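Local coordinates for protein probable amino acid aminotransferase (Mycobacterium tuberculosis, PDB 6Q1S) that is probably a class IV aminotransferase, a two-chain enzyme that holds 4'-deoxy-4'-aminopyridoxal-5'-phosphate and 2-oxoglutaric acid in one pocket, at residues N158-L162 with G185-T189. Numbering follows the deposited sequence.
Sequences NMAVL and GPRST. With PMP (4'-deoxy-4'-aminopyridoxal-5'-phosphate), chain G; AKG (2-oxoglutaric acid), chain H.
Asn158 and Pro186 bring the two backbones together, their CA atoms 5.0 Å apart, where one turn of helix 156-166 lies against the loop that leads into strand 189-194. Within the helix Leu162 N bonds back to Asn158 O; the loop folds on itself, Gly185 N donating to Ser188 O. Asn158 ND2 gives a hydrogen bond of 3.0 Å to Pro186 O, fairly straight at 158°. It arrives in the carbonyl plane, on a lone pair, and the acceptor lies close to the Asn158 amide plane. Beside this bond the Pro186 ring meets the helix through CG, 3.7 Å from Leu162 CD2, with Val161 CG1 more distantly at its side. Val161, Leu162 and Pro186 all touch strand 172-176, the last two at Asp172, so that helix, loop and strand pack together.

Leu162 has a second job: its CD1 sits over one face of the Arg187 guanidinium, 3.4 Å from NH1 and displaced toward the rim. The Arg187 chain runs extended from CG to NE (chi2 -179°, chi3 171°), alongside the 2-oxoglutaric acid, and sets the guanidinium against Leu162 CD1. There NH1 makes a bent bond to AKG O4, which lies at the guanidinium edge in its plane, at 2.8 Å. Met159, bent at chi2 and chi3, brings CE to 3.2 Å from the same AKG O4, while Arg28 of the second subunit packs on this methionine. From the cofactor, PMP N4A donates a hydrogen bond to Arg187 O, 2.8 Å away. One arginine thus serves both ligands, by side chain and by backbone, in the cofactor pocket of a class IV aminotransferase fold.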
ATOM      1  N   ASN B 158      -4.159   3.967   4.363  1.00 20.90           N
ATOM      2  CA  ASN B 158      -4.315   5.338   4.840  1.00 21.40           C
ATOM      3  C   ASN B 158      -5.715   5.868   4.553  1.00 21.62           C
ATOM      4  O   ASN B 158      -6.333   6.509   5.410  1.00 22.05           O
ATOM      5  CB  ASN B 158      -3.261   6.236   4.197  1.00 21.48           C
ATOM      6  CG  ASN B 158      -1.849   5.749   4.447  1.00 21.31           C
ATOM      7  OD1 ASN B 158      -1.461   4.671   3.992  1.00 20.89           O
ATOM      8  ND2 ASN B 158      -1.062   6.554   5.152  1.00 21.68           N
ATOM      9  N   MET B 159      -6.236   5.596   3.356  1.00 21.35           N
ATOM     10  CA  MET B 159      -7.559   6.091   2.995  1.00 21.58           C
ATOM     11  C   MET B 159      -8.653   5.339   3.742  1.00 22.48           C
ATOM     12  O   MET B 159      -9.670   5.930   4.124  1.00 22.21           O
ATOM     13  CB  MET B 159      -7.757   5.984   1.483  1.00 21.30           C
ATOM     14  CG  MET B 159      -6.701   6.725   0.677  1.00 21.29           C
ATOM     15  SD  MET B 159      -6.551   8.459   1.148  1.00 21.94           S
ATOM     16  CE  MET B 159      -8.244   9.007   0.946  1.00 22.29           C
ATOM     17  N   ALA B 160      -8.463   4.036   3.963  1.00 22.62           N
ATOM     18  CA  ALA B 160      -9.449   3.254   4.703  1.00 21.35           C
ATOM     19  C   ALA B 160      -9.538   3.711   6.155  1.00 24.96           C
ATOM     20  O   ALA B 160     -10.628   3.729   6.740  1.00 23.56           O
ATOM     21  CB  ALA B 160      -9.106   1.767   4.627  1.00 20.89           C
ATOM     22  N   VAL B 161      -8.402   4.077   6.753  1.00 25.18           N
ATOM     23  CA  VAL B 161      -8.404   4.578   8.124  1.00 22.47           C
ATOM     24  C   VAL B 161      -9.204   5.871   8.213  1.00 22.84           C
ATOM     25  O   VAL B 161      -9.946   6.098   9.178  1.00 24.24           O
ATOM     26  CB  VAL B 161      -6.958   4.762   8.623  1.00 22.34           C
ATOM     27  CG1 VAL B 161      -6.917   5.661   9.846  1.00 22.90           C
ATOM     28  CG2 VAL B 161      -6.332   3.410   8.934  1.00 21.99           C
ATOM     29  N   LEU B 162      -9.081   6.734   7.202  1.00 22.84           N
ATOM     30  CA  LEU B 162      -9.843   7.977   7.196  1.00 23.35           C
ATOM     31  C   LEU B 162     -11.333   7.711   7.015  1.00 23.46           C
ATOM     32  O   LEU B 162     -12.167   8.388   7.625  1.00 25.51           O
ATOM     33  CB  LEU B 162      -9.324   8.905   6.099  1.00 23.34           C
ATOM     34  CG  LEU B 162      -7.980   9.579   6.376  1.00 23.45           C
ATOM     35  CD1 LEU B 162      -7.424  10.206   5.106  1.00 23.35           C
ATOM     36  CD2 LEU B 162      -8.121  10.622   7.474  1.00 24.07           C
ATOM     37  N   GLY B 185      -0.329  11.365  11.404  1.00 24.74           N
ATOM     38  CA  GLY B 185      -1.619  11.166  10.791  1.00 24.54           C
ATOM     39  C   GLY B 185      -1.495  10.345   9.524  1.00 23.93           C
ATOM     40  O   GLY B 185      -0.407  10.198   8.959  1.00 23.72           O
ATOM     41  N   PRO B 186      -2.615   9.799   9.041  1.00 23.67           N
ATOM     42  CA  PRO B 186      -2.583   9.067   7.763  1.00 23.12           C
ATOM     43  C   PRO B 186      -2.242   9.946   6.571  1.00 23.38           C
ATOM     44  O   PRO B 186      -1.926   9.413   5.498  1.00 25.00           O
ATOM     45  CB  PRO B 186      -4.001   8.494   7.649  1.00 22.98           C
ATOM     46  CG  PRO B 186      -4.838   9.380   8.518  1.00 23.54           C
ATOM     47  CD  PRO B 186      -3.951   9.776   9.659  1.00 23.89           C
ATOM     48  N   ARG B 187      -2.301  11.274   6.723  1.00 23.67           N
ATOM     49  CA  ARG B 187      -1.949  12.171   5.629  1.00 23.78           C
ATOM     50  C   ARG B 187      -1.357  13.483   6.138  1.00 24.37           C
ATOM     51  O   ARG B 187      -1.374  14.478   5.403  1.00 24.64           O
ATOM     52  CB  ARG B 187      -3.179  12.458   4.755  1.00 23.78           C
ATOM     53  CG  ARG B 187      -4.335  13.106   5.502  1.00 25.86           C
ATOM     54  CD  ARG B 187      -5.520  13.341   4.583  1.00 24.26           C
ATOM     55  NE  ARG B 187      -6.714  13.768   5.306  1.00 24.68           N
ATOM     56  CZ  ARG B 187      -7.950  13.683   4.823  1.00 24.69           C
ATOM     57  NH1 ARG B 187      -8.157  13.189   3.610  1.00 24.30           N
ATOM     58  NH2 ARG B 187      -8.980  14.093   5.552  1.00 25.12           N
ATOM     59  N   SER B 188      -0.827  13.517   7.360  1.00 24.62           N
ATOM     60  CA  SER B 188      -0.367  14.769   7.942  1.00 25.25           C
ATOM     61  C   SER B 188       0.633  14.483   9.051  1.00 25.37           C
ATOM     62  O   SER B 188       0.816  13.339   9.478  1.00 25.01           O
ATOM     63  CB  SER B 188      -1.545  15.587   8.479  1.00 25.73           C
ATOM     64  OG  SER B 188      -2.432  14.763   9.217  1.00 25.58           O
ATOM     65  N   THR B 189       1.278  15.550   9.513  1.00 25.92           N
ATOM     66  CA  THR B 189       2.250  15.507  10.594  1.00 26.17           C
ATOM     67  C   THR B 189       1.646  16.134  11.841  1.00 26.72           C
ATOM     68  O   THR B 189       0.992  17.180  11.767  1.00 28.85           O
ATOM     69  CB  THR B 189       3.538  16.245  10.205  1.00 27.14           C
ATOM     70  OG1 THR B 189       4.122  15.617   9.057  1.00 27.73           O
ATOM     71  CG2 THR B 189       4.538  16.235  11.351  1.00 27.75           C
TER
HETATM   72  N1  PMP G 301       2.546  11.783   6.992  1.00 23.88           N
HETATM   73  C2  PMP G 301       1.991  11.101   5.962  1.00 23.40           C
HETATM   74  C2A PMP G 301       1.726   9.624   6.092  1.00 22.89           C
HETATM   75  C3  PMP G 301       1.641  11.805   4.702  1.00 23.42           C
HETATM   76  O3  PMP G 301       1.082  11.143   3.653  1.00 22.97           O
HETATM   77  C4  PMP G 301       1.923  13.256   4.631  1.00 23.99           C
HETATM   78  C4A PMP G 301       1.603  14.062   3.394  1.00 26.07           C
HETATM   79  N4A PMP G 301       0.151  14.023   3.146  1.00 26.70           N
HETATM   80  C5  PMP G 301       2.533  13.884   5.827  1.00 24.48           C
HETATM   81  C6  PMP G 301       2.811  13.100   6.944  1.00 24.39           C
HETATM   82  C5A PMP G 301       2.852  15.363   5.829  1.00 27.03           C
HETATM   83  O4P PMP G 301       3.886  15.628   4.883  1.00 28.54           O
HETATM   84  P   PMP G 301       3.949  17.039   4.110  1.00 29.28           P
HETATM   85  O1P PMP G 301       2.677  17.205   3.314  1.00 29.28           O
HETATM   86  O2P PMP G 301       4.077  18.147   5.128  1.00 32.23           O
HETATM   87  O3P PMP G 301       5.141  17.043   3.184  1.00 27.02           O
HETATM   88  C1  AKG H 302      -4.162  16.052   1.827  1.00 38.59           C
HETATM   89  O1  AKG H 302      -5.259  15.951   2.418  1.00 38.84           O
HETATM   90  O2  AKG H 302      -3.587  17.154   1.685  1.00 39.17           O
HETATM   91  C2  AKG H 302      -3.531  14.850   1.289  1.00 37.11           C
HETATM   92  O5  AKG H 302      -2.393  14.558   1.622  1.00 38.19           O
HETATM   93  C3  AKG H 302      -4.292  13.967   0.327  1.00 34.28           C
HETATM   94  C4  AKG H 302      -5.063  12.911   1.110  1.00 32.69           C
HETATM   95  C5  AKG H 302      -6.476  12.811   0.590  1.00 31.45           C
HETATM   96  O3  AKG H 302      -6.777  13.456  -0.437  1.00 31.51           O
HETATM   97  O4  AKG H 302      -7.293  12.093   1.208  1.00 29.79           O